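Local coordinates for protein NAD-dependent formate dehydrogenase gamma subunit (Cupriavidus necator, PDB 6VW7) that carries a [2Fe-2S] cluster in a thioredoxin-like domain and probably relays electrons as the gamma subunit of an NAD-dependent formate dehydrogenase, at residues V83-R88 against E124-L129; R106-G111 against G119-E124; A18-A23 against H36-T41; G29-I34 against L57-A62. All coordinates share one frame; numbering follows the deposited sequence.

From the N terminus, the chain first builds a group of helices. Contact 3 brings helix 14-24 against helix 31-42, closing a short loop of 12 residues. Contact 4 then joins the start of helix 31-42 to the turn between helices 50-57 and 61-70. These two cross along the chain, share helix 31-42 and touch through Val21 and Ile34. Further on, contact 1 pairs strands 82-87 and 121-126 beside the iron-sulfur cluster, and contact 2, nested inside that loop, packs the end of helix 97-108 on strand 121-126. Contacts 1 and 2 share Glu124, and they lie on the opposite side of the chain's centre from contacts 3 and 4.

Contact 1: residues V83-R88 against E124-L129; sequences VVQVCR and EPVYCL. With FES (Fe2/s2 (inorganic) cluster), chain E.
Glu124 begins the pairing with Val84 and Val86: its N donates to Val84 O at 3.0 Å, and its O takes the N-H of Val86 nearly end-on to the carbonyl. Its CG lies 3.8 Å from Val83 CG1, but a bend at chi2 (-83°) carries the carboxylate away, to a salt bridge with Arg75 and a hydrogen bond with His113. Pro125 pairs in register with Val86; its CB packs 3.7 Å from Arg88 CD, the two side chains running alongside. Val126 makes the next two bonds, N to Val86 O from above the carbonyl plane, while its own O accepts Arg88 N at 2.9 Å, almost straight along C=O. On the same sheet face as Gln85 and Cys87, Val126 CB meets Gln85 OE1, which shares a water with Pro125 O. The Tyr127 ring has Arg88 NH1 in plane at its edge, 2.9 Å from Tyr127 OH, with ring and guanidinium turned 71° apart; Arg88 NH2 forms a salt bridge to Glu436 of the beta subunit. Cys128 N gives a weak hydrogen bond to Cys87 SG, 3.3 Å away. Cys87 SG ligates one iron at 2.4 Å and Cys128 SG the other; Cys92 and Cys132 complete the four thiolates. Neighbouring parallel strands, one ending on a cluster cysteine and the other leading into a cysteine-bearing loop, typify the thioredoxin-like [2Fe-2S] ferredoxins.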
loop_
_atom_site.group_PDB
_atom_site.type_symbol
_atom_site.label_atom_id
_atom_site.label_comp_id
_atom_site.label_asym_id
_atom_site.label_seq_id
_atom_site.Cartn_x
_atom_site.Cartn_y
_atom_site.Cartn_z
ATOM N N VAL A 83 -1.227 21.700 1.455
ATOM C CA VAL A 83 -1.918 20.709 2.270
ATOM C C VAL A 83 -0.853 19.804 2.872
ATOM O O VAL A 83 -0.176 19.056 2.153
ATOM C CB VAL A 83 -2.938 19.894 1.463
ATOM C CG1 VAL A 83 -3.578 18.843 2.358
ATOM C CG2 VAL A 83 -3.999 20.794 0.871
ATOM N N VAL A 84 -0.697 19.882 4.183
ATOM C CA VAL A 84 0.252 19.059 4.922
ATOM C C VAL A 84 -0.543 17.922 5.556
ATOM O O VAL A 84 -1.393 18.174 6.414
ATOM C CB VAL A 84 0.988 19.876 5.992
ATOM C CG1 VAL A 84 1.945 18.985 6.773
ATOM C CG2 VAL A 84 1.727 21.033 5.357
ATOM N N GLN A 85 -0.301 16.682 5.110
ATOM C CA GLN A 85 -0.952 15.488 5.652
ATOM C C GLN A 85 -0.020 14.813 6.647
ATOM O O GLN A 85 1.116 14.474 6.298
ATOM C CB GLN A 85 -1.326 14.494 4.550
ATOM C CG GLN A 85 -2.233 15.069 3.475
ATOM C CD GLN A 85 -2.456 14.089 2.341
ATOM O OE1 GLN A 85 -3.136 13.091 2.512
ATOM N NE2 GLN A 85 -1.893 14.378 1.178
ATOM N N VAL A 86 -0.505 14.611 7.870
ATOM C CA VAL A 86 0.231 13.931 8.933
ATOM C C VAL A 86 -0.403 12.558 9.147
ATOM O O VAL A 86 -1.603 12.454 9.440
ATOM C CB VAL A 86 0.217 14.753 10.233
ATOM C CG1 VAL A 86 0.969 14.021 11.359
ATOM C CG2 VAL A 86 0.780 16.157 9.979
ATOM N N CYS A 87 0.397 11.504 9.012
ATOM C CA CYS A 87 -0.139 10.162 9.190
ATOM C C CYS A 87 -0.493 9.911 10.649
ATOM O O CYS A 87 0.285 10.228 11.551
ATOM C CB CYS A 87 0.845 9.101 8.708
ATOM S SG CYS A 87 0.111 7.452 8.912
ATOM N N ARG A 88 -1.689 9.362 10.868
ATOM C CA ARG A 88 -2.220 9.081 12.192
ATOM C C ARG A 88 -2.389 7.594 12.464
ATOM O O ARG A 88 -2.918 7.227 13.519
ATOM C CB ARG A 88 -3.566 9.788 12.377
ATOM C CG ARG A 88 -3.513 11.314 12.488
ATOM C CD ARG A 88 -4.847 11.779 13.072
ATOM N NE ARG A 88 -5.160 11.040 14.298
ATOM C CZ ARG A 88 -6.380 10.607 14.630
ATOM N NH1 ARG A 88 -7.424 10.846 13.839
ATOM N NH2 ARG A 88 -6.557 9.933 15.763
ATOM N N GLU A 124 -4.146 18.282 7.496
ATOM C CA GLU A 124 -5.057 17.163 7.285
ATOM C C GLU A 124 -4.479 15.878 7.859
ATOM O O GLU A 124 -3.264 15.655 7.777
ATOM C CB GLU A 124 -5.332 16.950 5.789
ATOM C CG GLU A 124 -6.041 18.101 5.093
ATOM C CD GLU A 124 -7.551 18.069 5.276
ATOM O OE1 GLU A 124 -8.068 17.202 6.021
ATOM O OE2 GLU A 124 -8.226 18.921 4.662
ATOM N N PRO A 125 -5.314 15.000 8.416
ATOM C CA PRO A 125 -4.837 13.663 8.756
ATOM C C PRO A 125 -4.859 12.781 7.518
ATOM O O PRO A 125 -5.621 13.001 6.574
ATOM C CB PRO A 125 -5.845 13.184 9.812
ATOM C CG PRO A 125 -7.138 13.810 9.359
ATOM C CD PRO A 125 -6.763 15.132 8.656
ATOM N N VAL A 126 -3.973 11.799 7.512
ATOM C CA VAL A 126 -3.998 10.727 6.528
ATOM C C VAL A 126 -3.774 9.431 7.291
ATOM O O VAL A 126 -3.152 9.425 8.358
ATOM C CB VAL A 126 -2.937 10.941 5.419
ATOM C CG1 VAL A 126 -1.528 10.975 6.009
ATOM C CG2 VAL A 126 -3.063 9.887 4.311
ATOM N N TYR A 127 -4.328 8.336 6.772
ATOM C CA TYR A 127 -4.290 7.040 7.451
ATOM C C TYR A 127 -3.437 6.081 6.623
ATOM O O TYR A 127 -3.936 5.306 5.802
ATOM C CB TYR A 127 -5.733 6.538 7.707
ATOM C CG TYR A 127 -6.427 7.526 8.631
ATOM C CD1 TYR A 127 -6.174 7.517 9.999
ATOM C CD2 TYR A 127 -7.254 8.523 8.125
ATOM C CE1 TYR A 127 -6.759 8.459 10.846
ATOM C CE2 TYR A 127 -7.855 9.457 8.965
ATOM C CZ TYR A 127 -7.601 9.425 10.312
ATOM O OH TYR A 127 -8.196 10.366 11.131
ATOM N N CYS A 128 -2.121 6.177 6.844
ATOM C CA CYS A 128 -1.044 5.418 6.205
ATOM C C CYS A 128 -0.687 5.953 4.817
ATOM O O CYS A 128 -1.535 6.072 3.926
ATOM C CB CYS A 128 -1.384 3.927 6.127
ATOM S SG CYS A 128 0.005 2.930 5.604
ATOM N N LEU A 129 0.590 6.273 4.637
ATOM C CA LEU A 129 1.136 6.666 3.345
ATOM C C LEU A 129 1.964 5.560 2.708
ATOM O O LEU A 129 2.678 5.816 1.730
ATOM C CB LEU A 129 1.982 7.927 3.499
ATOM C CG LEU A 129 1.170 9.159 3.914
ATOM C CD1 LEU A 129 2.064 10.261 4.518
ATOM C CD2 LEU A 129 0.405 9.677 2.700
HETATM FE FE1 FES E . 1.962 5.948 8.749
HETATM FE FE2 FES E . 1.857 3.708 7.250
HETATM S S1 FES E . 2.877 5.632 6.745
HETATM S S2 FES E . 1.142 4.021 9.360
HETATM O O HOH W 1 -5.555 12.890 3.885
#

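Contact 2: residues R106-G111 against G119-E124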
loop_
_atom_site.group_PDB
_atom_site.type_symbol
_atom_site.label_atom_id
_atom_site.label_comp_id
_atom_site.label_asym_id
_atom_site.label_seq_id
_atom_site.Cartn_x
_atom_site.Cartn_y
_atom_site.Cartn_z
ATOM N N ARG A 106 -0.000 22.959 17.596
ATOM C CA ARG A 106 0.550 24.090 18.341
ATOM C C ARG A 106 1.398 24.985 17.442
ATOM O O ARG A 106 1.288 26.213 17.505
ATOM C CB ARG A 106 1.353 23.594 19.549
ATOM C CG ARG A 106 0.490 22.953 20.637
ATOM C CD ARG A 106 1.275 22.590 21.905
ATOM N NE ARG A 106 2.532 21.897 21.628
ATOM C CZ ARG A 106 2.710 20.588 21.792
ATOM N NH1 ARG A 106 1.714 19.833 22.243
ATOM N NH2 ARG A 106 3.883 20.030 21.515
ATOM N N ALA A 107 2.249 24.392 16.604
ATOM C CA ALA A 107 3.138 25.192 15.770
ATOM C C ALA A 107 2.360 25.951 14.701
ATOM O O ALA A 107 2.710 27.086 14.355
ATOM C CB ALA A 107 4.202 24.300 15.132
ATOM N N LEU A 108 1.302 25.344 14.167
ATOM C CA LEU A 108 0.482 25.987 13.148
ATOM C C LEU A 108 -0.678 26.794 13.721
ATOM O O LEU A 108 -1.234 27.635 13.012
ATOM C CB LEU A 108 -0.053 24.935 12.175
ATOM C CG LEU A 108 1.049 24.194 11.418
ATOM C CD1 LEU A 108 0.476 22.998 10.675
ATOM C CD2 LEU A 108 1.781 25.135 10.463
ATOM N N GLY A 109 -1.080 26.539 14.963
ATOM C CA GLY A 109 -2.183 27.277 15.544
ATOM C C GLY A 109 -3.557 26.890 15.050
ATOM O O GLY A 109 -4.488 27.692 15.160
ATOM N N CYS A 110 -3.720 25.684 14.512
ATOM C CA CYS A 110 -5.018 25.234 14.032
ATOM C C CYS A 110 -5.101 23.725 14.187
ATOM O O CYS A 110 -4.084 23.039 14.317
ATOM C CB CYS A 110 -5.257 25.641 12.570
ATOM S SG CYS A 110 -4.219 24.768 11.362
ATOM N N GLY A 111 -6.330 23.211 14.180
ATOM C CA GLY A 111 -6.557 21.789 14.286
ATOM C C GLY A 111 -6.542 21.099 12.935
ATOM O O GLY A 111 -6.312 21.707 11.890
ATOM N N GLY A 119 -3.324 31.481 5.786
ATOM C CA GLY A 119 -3.725 30.720 4.616
ATOM C C GLY A 119 -2.646 29.910 3.930
ATOM O O GLY A 119 -2.866 29.443 2.804
ATOM N N GLN A 120 -1.488 29.715 4.560
ATOM C CA GLN A 120 -0.381 29.035 3.893
ATOM C C GLN A 120 -0.456 27.516 4.001
ATOM O O GLN A 120 -0.039 26.812 3.072
ATOM C CB GLN A 120 0.957 29.518 4.464
ATOM C CG GLN A 120 1.355 30.902 3.974
ATOM C CD GLN A 120 1.213 31.043 2.474
ATOM O OE1 GLN A 120 1.936 30.406 1.707
ATOM N NE2 GLN A 120 0.259 31.866 2.046
ATOM N N VAL A 121 -0.992 26.989 5.097
ATOM C CA VAL A 121 -0.979 25.556 5.358
ATOM C C VAL A 121 -2.382 25.105 5.736
ATOM O O VAL A 121 -3.039 25.735 6.572
ATOM C CB VAL A 121 0.021 25.188 6.472
ATOM C CG1 VAL A 121 -0.195 23.737 6.944
ATOM C CG2 VAL A 121 1.443 25.379 5.990
ATOM N N THR A 122 -2.839 24.024 5.112
ATOM C CA THR A 122 -4.005 23.271 5.566
ATOM C C THR A 122 -3.508 21.962 6.167
ATOM O O THR A 122 -2.803 21.197 5.499
ATOM C CB THR A 122 -4.982 23.000 4.418
ATOM O OG1 THR A 122 -5.579 24.234 3.993
ATOM C CG2 THR A 122 -6.074 22.036 4.854
ATOM N N LEU A 123 -3.876 21.713 7.420
ATOM C CA LEU A 123 -3.452 20.526 8.156
ATOM C C LEU A 123 -4.524 19.445 8.033
ATOM O O LEU A 123 -5.680 19.671 8.406
ATOM C CB LEU A 123 -3.204 20.878 9.620
ATOM C CG LEU A 123 -2.688 19.771 10.534
ATOM C CD1 LEU A 123 -1.322 19.319 10.063
ATOM C CD2 LEU A 123 -2.635 20.295 11.956
ATOM N N GLU A 124 -4.146 18.282 7.496
ATOM C CA GLU A 124 -5.057 17.163 7.285
ATOM C C GLU A 124 -4.479 15.878 7.859
ATOM O O GLU A 124 -3.264 15.655 7.777
ATOM C CB GLU A 124 -5.332 16.950 5.789
ATOM C CG GLU A 124 -6.041 18.101 5.093
ATOM C CD GLU A 124 -7.551 18.069 5.276
ATOM O OE1 GLU A 124 -8.068 17.202 6.021
ATOM O OE2 GLU A 124 -8.226 18.921 4.662
#
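Leu108, in the last turn of helix 97-108, meets Val121 and Leu123 with a single methyl. Its CD1 sits 3.9 Å from Val121 CG1, the two side chains crossing at about a right angle, and 4.1 Å from Leu123 CD1. Val121 and Leu123 are two residues apart on strand 121-126, so both point to the same side, and the leucine methyl bridges them. Gly109, the first residue past the helix, has positive phi (75°), turning the chain toward the strand. Cys110 follows, its SG 4.4 Å from Leu123 CB. Its carbonyl oxygen has the methyl Leu123 CD2 at 3.9 Å; it is buried here without a polar partner in the model. At Gly111 the backbone itself does the touching, O resting 3.9 Å from Leu123 CB. With CG anti to the backbone N (chi1 -177°), Leu123 extends its branch between the helix end and the following loop, one methyl for each. Phe153 and Val157 of helix 150-160 also pack on Leu108, and Val84 and Val86 continue the apolar sheet face. Strand 82-87, helix 97-108 and strand 121-126, parallel to its partner, form the beta-alpha-beta crossover of the thioredoxin-like fold.

Contact 3: residues A18-A23 against H36-T41; sequences AAIVAA and HEIQDT
Ile20 does most of the apolar packing here, inserting between Glu37, Ile38 and Thr41 of the facing helix. Its CG2, anti to the backbone N, rests 3.6 Å from Glu37 CG and 4.0 Å from Ile38 CG1. The contact with Glu37 is made by the aliphatic part of the acid: CG lies against the isoleucine while a bend at chi2 (67°) turns the carboxylate off to one side, where Arg24 is a long, weak ion partner. Next to it, Val21 CG2 reaches Ile38 CD1 at a looser 4.4 Å. Where apolar meets polar, Ile20 CD1 sits 3.4 Å from Thr41 OG1 as the two side chains slide past each other in opposite directions. No hydrogen bond crosses between the two segments. Within 36-41, Thr41 OG1 donates to Glu37 O at 2.8 Å, and Thr41 N reaches that oxygen from the opposite face of the carbonyl plane, so two bonds grip it and fix the hydroxyl near Ile20. The local helix axes pass 9.9 Å apart, roughly antiparallel at 149°. Ile53 of helix 50-57 closes over both Val21 and Ile38, and Ile17, a turn earlier in helix 14-24, adds to the packing on Ile38.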
loop_
_atom_site.group_PDB
_atom_site.type_symbol
_atom_site.label_atom_id
_atom_site.label_comp_id
_atom_site.label_asym_id
_atom_site.label_seq_id
_atom_site.Cartn_x
_atom_site.Cartn_y
_atom_site.Cartn_z
ATOM N N ALA A 18 -16.585 22.292 -17.572
ATOM C CA ALA A 18 -17.498 21.697 -18.543
ATOM C C ALA A 18 -16.745 20.838 -19.555
ATOM O O ALA A 18 -17.228 19.777 -19.965
ATOM C CB ALA A 18 -18.290 22.799 -19.253
ATOM N N ALA A 19 -15.563 21.287 -19.978
ATOM C CA ALA A 19 -14.765 20.504 -20.920
ATOM C C ALA A 19 -14.222 19.242 -20.268
ATOM O O ALA A 19 -14.169 18.180 -20.902
ATOM C CB ALA A 19 -13.610 21.344 -21.462
ATOM N N ILE A 20 -13.739 19.363 -19.033
ATOM C CA ILE A 20 -13.257 18.197 -18.301
ATOM C C ILE A 20 -14.339 17.121 -18.247
ATOM O O ILE A 20 -14.082 15.928 -18.488
ATOM C CB ILE A 20 -12.810 18.605 -16.884
ATOM C CG1 ILE A 20 -11.465 19.351 -16.908
ATOM C CG2 ILE A 20 -12.790 17.390 -15.952
ATOM C CD1 ILE A 20 -11.160 20.051 -15.580
ATOM N N VAL A 21 -15.566 17.536 -17.936
ATOM C CA VAL A 21 -16.690 16.604 -17.855
ATOM C C VAL A 21 -16.984 16.016 -19.229
ATOM O O VAL A 21 -17.177 14.803 -19.376
ATOM C CB VAL A 21 -17.918 17.332 -17.275
ATOM C CG1 VAL A 21 -19.168 16.494 -17.402
ATOM C CG2 VAL A 21 -17.669 17.771 -15.829
ATOM N N ALA A 22 -17.000 16.875 -20.263
ATOM C CA ALA A 22 -17.367 16.435 -21.607
ATOM C C ALA A 22 -16.364 15.439 -22.178
ATOM O O ALA A 22 -16.747 14.548 -22.948
ATOM C CB ALA A 22 -17.500 17.640 -22.545
ATOM N N ALA A 23 -15.078 15.598 -21.859
ATOM C CA ALA A 23 -14.072 14.660 -22.342
ATOM C C ALA A 23 -14.214 13.289 -21.679
ATOM O O ALA A 23 -13.760 12.280 -22.238
ATOM C CB ALA A 23 -12.667 15.204 -22.074
ATOM N N HIS A 36 -11.686 13.868 -9.670
ATOM C CA HIS A 36 -10.235 14.019 -9.545
ATOM C C HIS A 36 -9.692 15.105 -10.478
ATOM O O HIS A 36 -8.858 15.926 -10.079
ATOM C CB HIS A 36 -9.542 12.690 -9.838
ATOM C CG HIS A 36 -9.549 11.737 -8.678
ATOM N ND1 HIS A 36 -9.043 12.070 -7.439
ATOM C CD2 HIS A 36 -10.001 10.464 -8.571
ATOM C CE1 HIS A 36 -9.168 11.036 -6.623
ATOM N NE2 HIS A 36 -9.758 10.054 -7.282
ATOM N N GLU A 37 -10.115 15.099 -11.741
ATOM C CA GLU A 37 -9.554 16.073 -12.684
ATOM C C GLU A 37 -9.973 17.500 -12.335
ATOM O O GLU A 37 -9.168 18.430 -12.451
ATOM C CB GLU A 37 -9.966 15.736 -14.119
ATOM C CG GLU A 37 -9.351 16.664 -15.196
ATOM C CD GLU A 37 -7.834 16.519 -15.351
ATOM O OE1 GLU A 37 -7.226 15.657 -14.669
ATOM O OE2 GLU A 37 -7.247 17.277 -16.165
ATOM N N ILE A 38 -11.223 17.691 -11.902
ATOM C CA ILE A 38 -11.667 19.003 -11.431
ATOM C C ILE A 38 -10.838 19.448 -10.229
ATOM O O ILE A 38 -10.283 20.549 -10.213
ATOM C CB ILE A 38 -13.171 18.985 -11.091
ATOM C CG1 ILE A 38 -14.005 18.646 -12.330
ATOM C CG2 ILE A 38 -13.586 20.347 -10.537
ATOM C CD1 ILE A 38 -15.520 18.479 -12.050
ATOM N N GLN A 39 -10.737 18.596 -9.204
ATOM C CA GLN A 39 -9.946 18.946 -8.025
ATOM C C GLN A 39 -8.473 19.156 -8.377
ATOM O O GLN A 39 -7.821 20.050 -7.825
ATOM C CB GLN A 39 -10.094 17.868 -6.938
ATOM C CG GLN A 39 -9.304 18.166 -5.657
ATOM C CD GLN A 39 -9.943 17.579 -4.415
ATOM O OE1 GLN A 39 -11.131 17.787 -4.157
ATOM N NE2 GLN A 39 -9.155 16.841 -3.632
ATOM N N ASP A 40 -7.921 18.317 -9.263
ATOM C CA ASP A 40 -6.508 18.444 -9.618
ATOM C C ASP A 40 -6.224 19.769 -10.313
ATOM O O ASP A 40 -5.164 20.366 -10.108
ATOM C CB ASP A 40 -6.063 17.275 -10.505
ATOM C CG ASP A 40 -5.973 15.948 -9.734
ATOM O OD1 ASP A 40 -6.132 15.968 -8.493
ATOM O OD2 ASP A 40 -5.763 14.889 -10.370
ATOM N N THR A 41 -7.154 20.242 -11.146
ATOM C CA THR A 41 -6.900 21.451 -11.919
ATOM C C THR A 41 -7.416 22.722 -11.247
ATOM O O THR A 41 -6.793 23.779 -11.395
ATOM C CB THR A 41 -7.503 21.322 -13.327
ATOM O OG1 THR A 41 -8.918 21.105 -13.245
ATOM C CG2 THR A 41 -6.859 20.157 -14.089
#

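Contact 4: residues G29-I34 against L57-A62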
loop_
_atom_site.group_PDB
_atom_site.type_symbol
_atom_site.label_atom_id
_atom_site.label_comp_id
_atom_site.label_asym_id
_atom_site.label_seq_id
_atom_site.Cartn_x
_atom_site.Cartn_y
_atom_site.Cartn_z
ATOM N N GLY A 29 -17.957 4.405 -15.373
ATOM C CA GLY A 29 -17.755 4.905 -14.024
ATOM C C GLY A 29 -16.956 6.198 -13.987
ATOM O O GLY A 29 -16.026 6.349 -13.194
ATOM N N ALA A 30 -17.366 7.170 -14.806
ATOM C CA ALA A 30 -16.591 8.387 -15.016
ATOM C C ALA A 30 -16.581 9.340 -13.823
ATOM O O ALA A 30 -15.745 10.241 -13.810
ATOM C CB ALA A 30 -17.155 9.136 -16.240
ATOM N N LEU A 31 -17.471 9.182 -12.835
ATOM C CA LEU A 31 -17.650 10.244 -11.841
ATOM C C LEU A 31 -16.364 10.524 -11.062
ATOM O O LEU A 31 -15.961 11.687 -10.935
ATOM C CB LEU A 31 -18.802 9.921 -10.890
ATOM C CG LEU A 31 -19.104 11.015 -9.862
ATOM C CD1 LEU A 31 -19.140 12.387 -10.527
ATOM C CD2 LEU A 31 -20.433 10.742 -9.150
ATOM N N LEU A 32 -15.725 9.484 -10.491
ATOM C CA LEU A 32 -14.494 9.723 -9.731
ATOM C C LEU A 32 -13.355 10.276 -10.588
ATOM O O LEU A 32 -12.643 11.170 -10.101
ATOM C CB LEU A 32 -14.041 8.453 -8.990
ATOM C CG LEU A 32 -14.485 8.404 -7.525
ATOM C CD1 LEU A 32 -15.974 8.171 -7.463
ATOM C CD2 LEU A 32 -13.742 7.326 -6.685
ATOM N N PRO A 33 -13.059 9.751 -11.796
ATOM C CA PRO A 33 -12.053 10.431 -12.642
ATOM C C PRO A 33 -12.402 11.880 -12.920
ATOM O O PRO A 33 -11.506 12.734 -12.998
ATOM C CB PRO A 33 -12.040 9.587 -13.923
ATOM C CG PRO A 33 -12.390 8.170 -13.402
ATOM C CD PRO A 33 -13.441 8.432 -12.350
ATOM N N ILE A 34 -13.690 12.187 -13.088
ATOM C CA ILE A 34 -14.090 13.575 -13.319
ATOM C C ILE A 34 -13.806 14.415 -12.080
ATOM O O ILE A 34 -13.216 15.497 -12.165
ATOM C CB ILE A 34 -15.577 13.648 -13.718
ATOM C CG1 ILE A 34 -15.769 13.155 -15.149
ATOM C CG2 ILE A 34 -16.126 15.065 -13.538
ATOM C CD1 ILE A 34 -17.232 13.058 -15.585
ATOM N N LEU A 57 -23.598 12.837 -16.949
ATOM C CA LEU A 57 -23.583 11.422 -16.585
ATOM C C LEU A 57 -24.978 10.838 -16.372
ATOM O O LEU A 57 -25.097 9.676 -15.948
ATOM C CB LEU A 57 -22.747 11.217 -15.315
ATOM C CG LEU A 57 -21.309 11.772 -15.340
ATOM C CD1 LEU A 57 -20.550 11.265 -14.103
ATOM C CD2 LEU A 57 -20.550 11.411 -16.618
ATOM N N ASN A 58 -26.029 11.608 -16.647
ATOM C CA ASN A 58 -27.406 11.188 -16.389
ATOM C C ASN A 58 -27.550 10.680 -14.954
ATOM O O ASN A 58 -28.109 9.614 -14.691
ATOM C CB ASN A 58 -27.868 10.140 -17.408
ATOM C CG ASN A 58 -29.380 9.882 -17.352
ATOM O OD1 ASN A 58 -30.166 10.759 -16.979
ATOM N ND2 ASN A 58 -29.787 8.673 -17.728
ATOM N N LEU A 59 -27.023 11.463 -14.018
ATOM C CA LEU A 59 -27.147 11.196 -12.591
ATOM C C LEU A 59 -27.920 12.342 -11.953
ATOM O O LEU A 59 -28.019 13.432 -12.520
ATOM C CB LEU A 59 -25.771 11.060 -11.920
ATOM C CG LEU A 59 -24.847 9.931 -12.376
ATOM C CD1 LEU A 59 -23.505 10.060 -11.705
ATOM C CD2 LEU A 59 -25.471 8.578 -12.041
ATOM N N SER A 60 -28.460 12.109 -10.762
ATOM C CA SER A 60 -29.098 13.225 -10.080
ATOM C C SER A 60 -28.045 14.083 -9.390
ATOM O O SER A 60 -26.933 13.634 -9.096
ATOM C CB SER A 60 -30.105 12.733 -9.042
ATOM O OG SER A 60 -29.399 12.282 -7.901
ATOM N N ARG A 61 -28.411 15.332 -9.116
ATOM C CA ARG A 61 -27.499 16.216 -8.398
ATOM C C ARG A 61 -27.210 15.681 -7.001
ATOM O O ARG A 61 -26.075 15.769 -6.517
ATOM C CB ARG A 61 -28.071 17.635 -8.325
ATOM C CG ARG A 61 -28.126 18.394 -9.662
ATOM C CD ARG A 61 -29.380 18.043 -10.475
ATOM N NE ARG A 61 -30.456 17.534 -9.623
ATOM C CZ ARG A 61 -31.477 16.791 -10.044
ATOM N NH1 ARG A 61 -31.590 16.451 -11.319
ATOM N NH2 ARG A 61 -32.390 16.382 -9.178
ATOM N N ALA A 62 -28.223 15.122 -6.332
ATOM C CA ALA A 62 -28.005 14.582 -4.988
ATOM C C ALA A 62 -27.032 13.411 -5.015
ATOM O O ALA A 62 -26.174 13.277 -4.134
ATOM C CB ALA A 62 -29.338 14.150 -4.369
#
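The backbones of Leu31 and Leu57 come within 7.7 Å, CA to CA, where the start of helix 31-42 faces the turn joining helix 50-57 to helix 61-70. Leu57 spans the gap with a forked end. Its CG is anti to the carbonyl carbon (chi1 -54°), and chi2 (-170°) spreads the two methyls to different neighbours. CD1 lies over the backbone of Leu31, 3.8 Å from Leu31 CA and 3.9 Å from Leu31 CB, and the two leucine side chains cross at about a right angle. CD2 takes the other side: it meets Ile34 CD1 at 3.8 Å, the two side chains reaching toward each other tip to tip, and it also touches Ala30 CB at 4.1 Å. Ala30, Leu31 and Ile34 thus make a small apolar seat where Ile34 N bonds back to Ala30 O. This is packing within the N-terminal helical bundle that precedes the thioredoxin-like sheet in relatives of the complex I 24 kDa subunit. After Leu57 the chain turns sharply. Asn58, with positive phi, makes a Schellman motif on helix 50-57, and Ser60 OG caps Glu63 N at the start of helix 61-70. Between these two caps Leu59 points back to 29-34, and its CD1 lies 4.1 Å from Leu31 CD2, the side chains meeting at a slant. Ile53 of helix 50-57 packs on both Leu31 and Ile34, and Val67 of helix 61-70 covers another part of Leu31. The beta subunit packs on 29-34, its Gly284 against Leu31 and its Arg264 against Pro33.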